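Local structure of 4-alpha-glucanotransferase (Aquifex aeolicus, 1TZ7) at residues Lys422-Tyr427 with Glu439-Leu444; Phe379-Tyr382 with His388-His391; Tyr400-Thr403 with Pro408-Gly411. The protein is an amylomaltase, or disproportionating enzyme, of the 4-alpha-glucanotransferase family, built around a parallel (beta/alpha)8 barrel. One frame throughout, in Å; residues are numbered along the deposited sequence.

Interaction 1. Residues Lys422-Tyr427 with Glu439-Leu444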
ATOM      1  N   LYS A 422      31.516   7.343  -7.830  1.00 21.87           N
ATOM      2  CA  LYS A 422      32.375   8.526  -7.815  1.00 27.33           C
ATOM      3  C   LYS A 422      31.572   9.764  -7.439  1.00 29.07           C
ATOM      4  O   LYS A 422      32.009  10.574  -6.629  1.00 24.15           O
ATOM      5  CB  LYS A 422      33.022   8.729  -9.181  1.00 26.60           C
ATOM      6  CG  LYS A 422      34.103   9.798  -9.201  1.00 39.39           C
ATOM      7  CD  LYS A 422      34.965   9.704 -10.467  1.00 58.43           C
ATOM      8  CE  LYS A 422      35.562  11.060 -10.839  1.00 58.61           C
ATOM      9  NZ  LYS A 422      36.800  10.924 -11.652  1.00 67.52           N
ATOM     10  N   ARG A 423      30.394   9.895  -8.036  1.00 21.60           N
ATOM     11  CA  ARG A 423      29.507  11.013  -7.764  1.00 27.92           C
ATOM     12  C   ARG A 423      29.070  11.028  -6.291  1.00 28.50           C
ATOM     13  O   ARG A 423      28.962  12.090  -5.677  1.00 24.51           O
ATOM     14  CB  ARG A 423      28.277  10.915  -8.657  1.00 24.66           C
ATOM     15  CG  ARG A 423      28.463  11.458 -10.091  1.00 30.61           C
ATOM     16  CD  ARG A 423      27.198  11.745 -10.700  1.00 29.65           C
ATOM     17  NE  ARG A 423      26.785  11.214 -11.996  1.00 36.63           N
ATOM     18  CZ  ARG A 423      27.255  10.215 -12.757  1.00 38.70           C
ATOM     19  NH1 ARG A 423      28.150   9.320 -12.412  1.00 36.37           N
ATOM     20  NH2 ARG A 423      26.656  10.092 -13.909  1.00 38.75           N
ATOM     21  N   LEU A 424      28.817   9.844  -5.742  1.00 25.65           N
ATOM     22  CA  LEU A 424      28.387   9.708  -4.351  1.00 25.78           C
ATOM     23  C   LEU A 424      29.511  10.140  -3.408  1.00 21.52           C
ATOM     24  O   LEU A 424      29.292  10.937  -2.487  1.00 21.63           O
ATOM     25  CB  LEU A 424      27.980   8.254  -4.066  1.00 27.52           C
ATOM     26  CG  LEU A 424      27.635   7.882  -2.623  1.00 31.17           C
ATOM     27  CD1 LEU A 424      26.544   8.764  -2.091  1.00 50.96           C
ATOM     28  CD2 LEU A 424      27.219   6.421  -2.544  1.00 51.58           C
ATOM     29  N   PHE A 425      30.710   9.614  -3.650  1.00 20.87           N
ATOM     30  CA  PHE A 425      31.877   9.928  -2.830  1.00 24.10           C
ATOM     31  C   PHE A 425      32.200  11.420  -2.879  1.00 29.47           C
ATOM     32  O   PHE A 425      32.563  12.015  -1.871  1.00 20.58           O
ATOM     33  CB  PHE A 425      33.106   9.134  -3.306  1.00 19.62           C
ATOM     34  CG  PHE A 425      32.985   7.629  -3.128  1.00 26.90           C
ATOM     35  CD1 PHE A 425      33.715   6.764  -3.945  1.00 31.30           C
ATOM     36  CD2 PHE A 425      32.156   7.080  -2.148  1.00 20.66           C
ATOM     37  CE1 PHE A 425      33.616   5.384  -3.792  1.00 33.98           C
ATOM     38  CE2 PHE A 425      32.058   5.696  -1.994  1.00 34.77           C
ATOM     39  CZ  PHE A 425      32.790   4.853  -2.817  1.00 26.47           C
ATOM     40  N   GLU A 426      32.074  12.014  -4.064  1.00 23.24           N
ATOM     41  CA  GLU A 426      32.390  13.430  -4.249  1.00 25.64           C
ATOM     42  C   GLU A 426      31.350  14.317  -3.548  1.00 18.68           C
ATOM     43  O   GLU A 426      31.669  15.411  -3.084  1.00 24.09           O
ATOM     44  CB  GLU A 426      32.462  13.771  -5.740  1.00 23.18           C
ATOM     45  CG  GLU A 426      33.779  13.377  -6.389  1.00 28.88           C
ATOM     46  CD  GLU A 426      33.790  13.599  -7.890  1.00 45.32           C
ATOM     47  OE1 GLU A 426      34.886  13.548  -8.492  1.00 44.88           O
ATOM     48  OE2 GLU A 426      32.710  13.822  -8.469  1.00 52.36           O
ATOM     49  N   TYR A 427      30.115  13.838  -3.472  1.00 16.64           N
ATOM     50  CA  TYR A 427      29.061  14.575  -2.782  1.00 20.96           C
ATOM     51  C   TYR A 427      29.322  14.597  -1.272  1.00 28.05           C
ATOM     52  O   TYR A 427      29.088  15.609  -0.609  1.00 21.87           O
ATOM     53  CB  TYR A 427      27.691  13.967  -3.070  1.00 22.27           C
ATOM     54  CG  TYR A 427      26.545  14.932  -2.818  1.00 18.50           C
ATOM     55  CD1 TYR A 427      25.764  14.830  -1.676  1.00 19.99           C
ATOM     56  CD2 TYR A 427      26.258  15.952  -3.722  1.00 19.32           C
ATOM     57  CE1 TYR A 427      24.713  15.716  -1.436  1.00 22.87           C
ATOM     58  CE2 TYR A 427      25.214  16.842  -3.496  1.00 22.99           C
ATOM     59  CZ  TYR A 427      24.445  16.717  -2.345  1.00 21.78           C
ATOM     60  OH  TYR A 427      23.408  17.592  -2.112  1.00 20.89           O
ATOM     61  N   GLU A 439      24.273   4.843   6.790  1.00 26.95           N
ATOM     62  CA  GLU A 439      24.326   5.928   7.762  1.00 29.68           C
ATOM     63  C   GLU A 439      24.525   7.277   7.064  1.00 28.48           C
ATOM     64  O   GLU A 439      23.876   8.261   7.407  1.00 26.35           O
ATOM     65  CB  GLU A 439      25.459   5.689   8.755  1.00 25.17           C
ATOM     66  CG  GLU A 439      25.518   6.697   9.888  1.00 41.85           C
ATOM     67  CD  GLU A 439      26.745   6.522  10.763  1.00 48.58           C
ATOM     68  OE1 GLU A 439      27.205   7.523  11.343  1.00 45.94           O
ATOM     69  OE2 GLU A 439      27.250   5.381  10.870  1.00 50.72           O
ATOM     70  N   GLU A 440      25.430   7.309   6.087  1.00 26.25           N
ATOM     71  CA  GLU A 440      25.767   8.552   5.391  1.00 23.71           C
ATOM     72  C   GLU A 440      24.571   9.089   4.618  1.00 27.33           C
ATOM     73  O   GLU A 440      24.345  10.307   4.571  1.00 24.92           O
ATOM     74  CB  GLU A 440      26.951   8.331   4.437  1.00 31.24           C
ATOM     75  CG  GLU A 440      28.172   9.178   4.752  1.00 53.31           C
ATOM     76  CD  GLU A 440      28.610   9.055   6.195  1.00 62.58           C
ATOM     77  OE1 GLU A 440      28.315   9.974   6.988  1.00 59.43           O
ATOM     78  OE2 GLU A 440      29.247   8.039   6.536  1.00 74.59           O
ATOM     79  N   LEU A 441      23.799   8.185   4.022  1.00 23.09           N
ATOM     80  CA  LEU A 441      22.668   8.578   3.191  1.00 23.76           C
ATOM     81  C   LEU A 441      21.454   8.896   4.033  1.00 26.40           C
ATOM     82  O   LEU A 441      20.633   9.718   3.651  1.00 26.63           O
ATOM     83  CB  LEU A 441      22.337   7.474   2.175  1.00 25.97           C
ATOM     84  CG  LEU A 441      23.414   7.201   1.106  1.00 35.06           C
ATOM     85  CD1 LEU A 441      22.802   6.596  -0.141  1.00 29.03           C
ATOM     86  CD2 LEU A 441      24.180   8.466   0.759  1.00 38.30           C
ATOM     87  N   ILE A 442      21.336   8.241   5.186  1.00 24.84           N
ATOM     88  CA  ILE A 442      20.317   8.608   6.159  1.00 28.28           C
ATOM     89  C   ILE A 442      20.533  10.055   6.618  1.00 22.31           C
ATOM     90  O   ILE A 442      19.596  10.836   6.668  1.00 24.63           O
ATOM     91  CB  ILE A 442      20.339   7.643   7.365  1.00 30.22           C
ATOM     92  CG1 ILE A 442      19.673   6.310   6.988  1.00 29.32           C
ATOM     93  CG2 ILE A 442      19.613   8.261   8.566  1.00 31.84           C
ATOM     94  CD1 ILE A 442      20.034   5.158   7.914  1.00 32.68           C
ATOM     95  N   ARG A 443      21.779  10.399   6.939  1.00 24.27           N
ATOM     96  CA  ARG A 443      22.125  11.770   7.339  1.00 19.85           C
ATOM     97  C   ARG A 443      21.749  12.785   6.258  1.00 26.11           C
ATOM     98  O   ARG A 443      21.222  13.844   6.562  1.00 23.94           O
ATOM     99  CB  ARG A 443      23.610  11.881   7.642  1.00 22.29           C
ATOM    100  CG  ARG A 443      24.018  11.296   8.979  1.00 24.52           C
ATOM    101  CD  ARG A 443      25.500  11.417   9.269  1.00 27.26           C
ATOM    102  NE  ARG A 443      25.893  10.668  10.459  1.00 33.26           N
ATOM    103  CZ  ARG A 443      25.939  11.176  11.691  1.00 40.18           C
ATOM    104  NH1 ARG A 443      25.616  12.445  11.909  1.00 27.60           N
ATOM    105  NH2 ARG A 443      26.312  10.410  12.710  1.00 41.33           N
ATOM    106  N   LEU A 444      22.029  12.447   4.995  1.00 22.49           N
ATOM    107  CA  LEU A 444      21.727  13.339   3.863  1.00 28.28           C
ATOM    108  C   LEU A 444      20.210  13.573   3.737  1.00 29.02           C
ATOM    109  O   LEU A 444      19.759  14.688   3.466  1.00 26.87           O
ATOM    110  CB  LEU A 444      22.268  12.738   2.553  1.00 27.04           C
ATOM    111  CG  LEU A 444      23.515  13.372   1.891  1.00 35.79           C
ATOM    112  CD1 LEU A 444      24.305  14.241   2.829  1.00 28.56           C
ATOM    113  CD2 LEU A 444      24.394  12.295   1.301  1.00 26.41           C
TER
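L424 packs a methyl group against L441, its CD1 lying 3.7 Å from CD2 of that residue. This joins helices 418-428 and 437-447, which follow one another between the last two strands of the (beta/alpha)8 barrel. Neither leucine starts its side chain straight at the other helix. For L424 the approach comes from the first torsion (174°), which sets CG opposite the backbone N and brings the branched end closer. One turn further along each helix, Y427 and L444 form the second contact, and both aim their CB atoms at the partner helix. The methyl L444 CD2 reaches the rim of the phenol ring, near its plane and 4.1 Å from Y427 CD1, so the ring is met at its edge. The CA atoms of L424 and L441 are 9.5 Å apart, and those of Y427 and L444 10.0 Å. The two pairs are similarly spaced, and no hydrogen bond joins the segments. The Y427 hydroxyl is hydrogen-bonded to H391 ND1, while F413 and W412 of helix 409-414 touch L424 and L441 respectively. Within helix 437-447, R443 NH2 meets E439 OE1 at 3.3 Å, a weakly hydrogen-bonded salt bridge made at the guanidinium edge.

Interaction 2. Residues Phe379-Tyr382 with His388-His391; sequences FAFY and HLPH
The two backbones come closest at A380 and H388, whose CA atoms are 4.7 Å apart, yet no hydrogen bond links the segments. From F379 to F381 the chain turns tightly, whereas L389 is extended (psi 140°) and leads into the 3-10 turn that starts at P390. The A380 methyl sits at this close approach, its CB 3.4 Å from the carbonyl O of H388, and that oxygen is hydrogen-bonded to the Y399 hydroxyl. On one flank, F379 and H388 run side by side. F379 CB lies over a face of the imidazole, 4.0 Å from the centroid of the H388 ring and near its normal, a CH-pi contact. Beyond it the phenyl ring turns its edge to that face, with the two planes at 75° and F379 CD1 3.8 Å from H388 CE1: an offset edge-to-face pair. H388 ND1 is hydrogen-bonded to the backbone N of V376, which should limit rotation of the imidazole. On the other flank, L389 CD2 touches both A380 and F381, 3.9 Å from A380 CB and 3.8 Å from F381 CE2. The same methyl is 3.5 Å from A380 O. The contact folds back on itself the link between strands 373-376 and 397-400, the sixth and seventh of the (beta/alpha)8 barrel, a connection with no regular alpha-helix, only short 3-10 turns.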
ATOM      1  N   PHE A 379      18.250   7.456  -6.107  1.00 26.40           N
ATOM      2  CA  PHE A 379      18.223   7.939  -7.503  1.00 26.73           C
ATOM      3  C   PHE A 379      19.123   9.175  -7.719  1.00 30.10           C
ATOM      4  O   PHE A 379      19.122   9.760  -8.796  1.00 31.02           O
ATOM      5  CB  PHE A 379      16.784   8.311  -7.913  1.00 31.22           C
ATOM      6  CG  PHE A 379      15.829   7.131  -7.985  1.00 32.95           C
ATOM      7  CD1 PHE A 379      14.454   7.343  -7.942  1.00 35.72           C
ATOM      8  CD2 PHE A 379      16.299   5.824  -8.105  1.00 35.26           C
ATOM      9  CE1 PHE A 379      13.567   6.277  -8.012  1.00 45.91           C
ATOM     10  CE2 PHE A 379      15.411   4.758  -8.176  1.00 37.69           C
ATOM     11  CZ  PHE A 379      14.043   4.989  -8.129  1.00 43.91           C
ATOM     12  N   ALA A 380      19.884   9.564  -6.696  1.00 29.26           N
ATOM     13  CA  ALA A 380      20.493  10.908  -6.664  1.00 28.72           C
ATOM     14  C   ALA A 380      21.848  10.984  -7.383  1.00 24.83           C
ATOM     15  O   ALA A 380      22.331  12.077  -7.690  1.00 24.43           O
ATOM     16  CB  ALA A 380      20.638  11.386  -5.227  1.00 29.91           C
ATOM     17  N   PHE A 381      22.456   9.835  -7.653  1.00 30.79           N
ATOM     18  CA  PHE A 381      23.873   9.800  -8.038  1.00 29.21           C
ATOM     19  C   PHE A 381      24.105   9.195  -9.433  1.00 29.22           C
ATOM     20  O   PHE A 381      25.219   8.770  -9.759  1.00 27.74           O
ATOM     21  CB  PHE A 381      24.675   9.055  -6.977  1.00 27.96           C
ATOM     22  CG  PHE A 381      24.474   9.594  -5.605  1.00 22.04           C
ATOM     23  CD1 PHE A 381      23.627   8.957  -4.706  1.00 30.87           C
ATOM     24  CD2 PHE A 381      25.101  10.766  -5.212  1.00 32.07           C
ATOM     25  CE1 PHE A 381      23.427   9.470  -3.439  1.00 37.46           C
ATOM     26  CE2 PHE A 381      24.905  11.282  -3.945  1.00 26.91           C
ATOM     27  CZ  PHE A 381      24.067  10.635  -3.059  1.00 22.67           C
ATOM     28  N   TYR A 382      23.055   9.176 -10.255  1.00 25.44           N
ATOM     29  CA  TYR A 382      23.188   8.822 -11.676  1.00 33.05           C
ATOM     30  C   TYR A 382      23.437  10.069 -12.528  1.00 37.25           C
ATOM     31  O   TYR A 382      23.850   9.968 -13.676  1.00 37.03           O
ATOM     32  CB  TYR A 382      21.929   8.105 -12.172  1.00 36.46           C
ATOM     33  CG  TYR A 382      21.597   6.849 -11.403  1.00 28.23           C
ATOM     34  CD1 TYR A 382      20.318   6.631 -10.915  1.00 31.97           C
ATOM     35  CD2 TYR A 382      22.563   5.876 -11.168  1.00 48.59           C
ATOM     36  CE1 TYR A 382      20.006   5.484 -10.213  1.00 33.66           C
ATOM     37  CE2 TYR A 382      22.261   4.723 -10.464  1.00 34.66           C
ATOM     38  CZ  TYR A 382      20.983   4.533  -9.988  1.00 34.98           C
ATOM     39  OH  TYR A 382      20.673   3.399  -9.291  1.00 25.20           O
ATOM     40  N   HIS A 388      16.915  14.510  -6.963  1.00 25.16           N
ATOM     41  CA  HIS A 388      16.867  13.687  -5.767  1.00 23.90           C
ATOM     42  C   HIS A 388      18.095  13.902  -4.864  1.00 19.81           C
ATOM     43  O   HIS A 388      18.201  13.296  -3.799  1.00 22.11           O
ATOM     44  CB  HIS A 388      16.758  12.212  -6.144  1.00 31.37           C
ATOM     45  CG  HIS A 388      15.549  11.886  -6.961  1.00 32.94           C
ATOM     46  ND1 HIS A 388      14.517  11.107  -6.484  1.00 35.45           N
ATOM     47  CD2 HIS A 388      15.209  12.224  -8.228  1.00 39.74           C
ATOM     48  CE1 HIS A 388      13.594  10.982  -7.422  1.00 38.27           C
ATOM     49  NE2 HIS A 388      13.990  11.651  -8.490  1.00 32.09           N
ATOM     50  N   LEU A 389      19.015  14.759  -5.291  1.00 23.36           N
ATOM     51  CA  LEU A 389      20.088  15.216  -4.405  1.00 22.62           C
ATOM     52  C   LEU A 389      19.495  16.102  -3.283  1.00 26.46           C
ATOM     53  O   LEU A 389      18.595  16.903  -3.526  1.00 23.90           O
ATOM     54  CB  LEU A 389      21.149  15.995  -5.192  1.00 19.52           C
ATOM     55  CG  LEU A 389      22.068  15.137  -6.079  1.00 26.11           C
ATOM     56  CD1 LEU A 389      22.764  15.989  -7.127  1.00 31.66           C
ATOM     57  CD2 LEU A 389      23.085  14.390  -5.234  1.00 27.14           C
ATOM     58  N   PRO A 390      19.995  15.933  -2.061  1.00 24.28           N
ATOM     59  CA  PRO A 390      19.474  16.663  -0.896  1.00 25.22           C
ATOM     60  C   PRO A 390      19.268  18.157  -1.146  1.00 22.85           C
ATOM     61  O   PRO A 390      18.224  18.698  -0.782  1.00 26.49           O
ATOM     62  CB  PRO A 390      20.550  16.445   0.155  1.00 23.71           C
ATOM     63  CG  PRO A 390      21.156  15.135  -0.197  1.00 33.82           C
ATOM     64  CD  PRO A 390      21.085  15.016  -1.693  1.00 28.51           C
ATOM     65  N   HIS A 391      20.241  18.811  -1.771  1.00 20.36           N
ATOM     66  CA  HIS A 391      20.176  20.259  -1.952  1.00 18.61           C
ATOM     67  C   HIS A 391      19.150  20.706  -2.998  1.00 26.34           C
ATOM     68  O   HIS A 391      18.894  21.903  -3.145  1.00 22.62           O
ATOM     69  CB  HIS A 391      21.565  20.836  -2.253  1.00 20.39           C
ATOM     70  CG  HIS A 391      22.027  20.671  -3.673  1.00 22.03           C
ATOM     71  ND1 HIS A 391      23.118  19.903  -4.009  1.00 24.74           N
ATOM     72  CD2 HIS A 391      21.591  21.229  -4.829  1.00 26.01           C
ATOM     73  CE1 HIS A 391      23.319  19.973  -5.313  1.00 26.12           C
ATOM     74  NE2 HIS A 391      22.406  20.769  -5.832  1.00 19.46           N
TER

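Interaction 3. Residues Tyr400-Thr403 with Pro408-Gly411; sequences YTST and PIRG
T401 follows directly on strand 397-400, the seventh of the (beta/alpha)8 barrel, and its carbonyl group meets the side chain of I409 at the start of helix 409-414. T401 O is 3.5 Å from I409 CD1 and 4.0 Å from I409 CG1, so the backbone oxygen rests against the ethyl branch. The T401 side chain joins in more loosely, its CB standing 4.3 Å from I409 CG1. Its polar end is engaged by other partners: OG1 is hydrogen-bonded to D459 OD2 and to the backbone N of Q456. At S402 the chain straightens, and CB points at the second segment. The first torsion (59°) places OG between the backbone N and the carbonyl carbon, and from there the hydroxyl comes within 4.0 Å of P408 CA. It also approaches the backbone N of I409, but at 4.1 Å between S402 OG and I409 N the pair is too far apart for a hydrogen bond. The carboxylate of D459, on helix 457-460, bridges this separation and ties the residues just after the barrel strand to the first turn of the helix: OD2 is bonded to the hydroxyls of T401 and S402, and OD1 to the I409 amide. All four touching residues are buried. I409 also packs against V437, N438 and L441 of helix 437-447. P408 occupies the N-cap position, and its carbonyl O receives a weak bond from G411 N at 2.9 Å.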
ATOM      1  N   TYR A 400      12.747   9.770   0.670  1.00 28.05           N
ATOM      2  CA  TYR A 400      13.026   8.390   1.084  1.00 27.11           C
ATOM      3  C   TYR A 400      14.505   8.076   0.924  1.00 29.35           C
ATOM      4  O   TYR A 400      15.158   8.601   0.032  1.00 30.05           O
ATOM      5  CB  TYR A 400      12.206   7.410   0.227  1.00 31.07           C
ATOM      6  CG  TYR A 400      10.713   7.560   0.391  1.00 27.86           C
ATOM      7  CD1 TYR A 400      10.003   8.508  -0.339  1.00 32.36           C
ATOM      8  CD2 TYR A 400      10.010   6.757   1.281  1.00 32.14           C
ATOM      9  CE1 TYR A 400       8.628   8.648  -0.189  1.00 32.92           C
ATOM     10  CE2 TYR A 400       8.636   6.889   1.441  1.00 29.39           C
ATOM     11  CZ  TYR A 400       7.952   7.835   0.705  1.00 35.58           C
ATOM     12  OH  TYR A 400       6.584   7.972   0.871  1.00 32.27           O
ATOM     13  N   THR A 401      15.030   7.204   1.786  1.00 27.73           N
ATOM     14  CA  THR A 401      16.310   6.558   1.513  1.00 28.02           C
ATOM     15  C   THR A 401      16.130   5.599   0.356  1.00 29.17           C
ATOM     16  O   THR A 401      16.849   5.661  -0.639  1.00 28.77           O
ATOM     17  CB  THR A 401      16.835   5.793   2.768  1.00 30.62           C
ATOM     18  OG1 THR A 401      15.838   4.888   3.252  1.00 27.99           O
ATOM     19  CG2 THR A 401      17.074   6.744   3.934  1.00 35.49           C
ATOM     20  N   SER A 402      15.157   4.711   0.496  1.00 31.42           N
ATOM     21  CA  SER A 402      14.745   3.838  -0.591  1.00 28.83           C
ATOM     22  C   SER A 402      13.294   3.409  -0.371  1.00 32.32           C
ATOM     23  O   SER A 402      12.686   3.745   0.653  1.00 31.37           O
ATOM     24  CB  SER A 402      15.670   2.612  -0.677  1.00 32.21           C
ATOM     25  OG  SER A 402      15.659   1.874   0.528  1.00 28.46           O
ATOM     26  N   THR A 403      12.735   2.688  -1.333  1.00 32.71           N
ATOM     27  CA  THR A 403      11.347   2.231  -1.232  1.00 32.79           C
ATOM     28  C   THR A 403      11.248   0.738  -1.419  1.00 32.84           C
ATOM     29  O   THR A 403      12.235   0.062  -1.700  1.00 28.34           O
ATOM     30  CB  THR A 403      10.452   2.937  -2.286  1.00 37.67           C
ATOM     31  OG1 THR A 403      10.773   2.462  -3.604  1.00 31.89           O
ATOM     32  CG2 THR A 403      10.737   4.444  -2.343  1.00 33.63           C
ATOM     33  N   PRO A 408      17.373  -2.238  -0.980  1.00 31.28           N
ATOM     34  CA  PRO A 408      17.848  -1.419   0.133  1.00 29.05           C
ATOM     35  C   PRO A 408      19.187  -0.788  -0.210  1.00 27.46           C
ATOM     36  O   PRO A 408      19.936  -1.345  -1.017  1.00 27.60           O
ATOM     37  CB  PRO A 408      17.988  -2.429   1.285  1.00 33.62           C
ATOM     38  CG  PRO A 408      17.079  -3.551   0.918  1.00 35.27           C
ATOM     39  CD  PRO A 408      17.136  -3.636  -0.579  1.00 38.24           C
ATOM     40  N   ILE A 409      19.474   0.364   0.384  1.00 27.60           N
ATOM     41  CA  ILE A 409      20.661   1.154   0.037  1.00 27.13           C
ATOM     42  C   ILE A 409      21.948   0.317  -0.019  1.00 27.34           C
ATOM     43  O   ILE A 409      22.778   0.511  -0.907  1.00 26.70           O
ATOM     44  CB  ILE A 409      20.828   2.323   1.048  1.00 21.14           C
ATOM     45  CG1 ILE A 409      19.802   3.426   0.761  1.00 28.43           C
ATOM     46  CG2 ILE A 409      22.264   2.893   1.003  1.00 23.59           C
ATOM     47  CD1 ILE A 409      19.925   4.049  -0.641  1.00 46.15           C
ATOM     48  N   ARG A 410      22.111  -0.605   0.925  1.00 30.27           N
ATOM     49  CA  ARG A 410      23.354  -1.379   1.022  1.00 30.10           C
ATOM     50  C   ARG A 410      23.517  -2.323  -0.171  1.00 26.57           C
ATOM     51  O   ARG A 410      24.623  -2.522  -0.657  1.00 22.12           O
ATOM     52  CB  ARG A 410      23.397  -2.174   2.330  1.00 25.83           C
ATOM     53  CG  ARG A 410      24.746  -2.887   2.588  1.00 29.06           C
ATOM     54  CD  ARG A 410      24.867  -3.498   3.984  1.00 29.54           C
ATOM     55  NE  ARG A 410      26.225  -3.958   4.271  1.00 24.87           N
ATOM     56  CZ  ARG A 410      26.611  -4.487   5.432  1.00 33.76           C
ATOM     57  NH1 ARG A 410      25.748  -4.626   6.426  1.00 28.10           N
ATOM     58  NH2 ARG A 410      27.868  -4.878   5.600  1.00 28.63           N
ATOM     59  N   GLY A 411      22.408  -2.906  -0.630  1.00 27.15           N
ATOM     60  CA  GLY A 411      22.423  -3.787  -1.792  1.00 30.61           C
ATOM     61  C   GLY A 411      22.526  -3.016  -3.100  1.00 25.81           C
ATOM     62  O   GLY A 411      23.148  -3.469  -4.054  1.00 30.58           O
TER

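Overall arrangement
Along the chain the order is interaction 2, then 3, then 1, each closing before the next opens. Together they follow the chain from just after strand 373-376, through strand 397-400, to the helices preceding strand 452-456. The three centres form a compact triangle: interaction 1 is about 9 Å from interaction 2 and about 12 Å from interaction 3, which are about 13 Å from each other. Only interaction 1 touches both others, through a probable hydrogen bond of Y427 OH with H391 ND1 (3.0 Å) and through L441 CD1 and I409 CD1 (3.9 Å). Helices 418-428 and 437-447 thus contact both the link after strand 373-376 and the start of helix 409-414, all on the same side of the chain's centre.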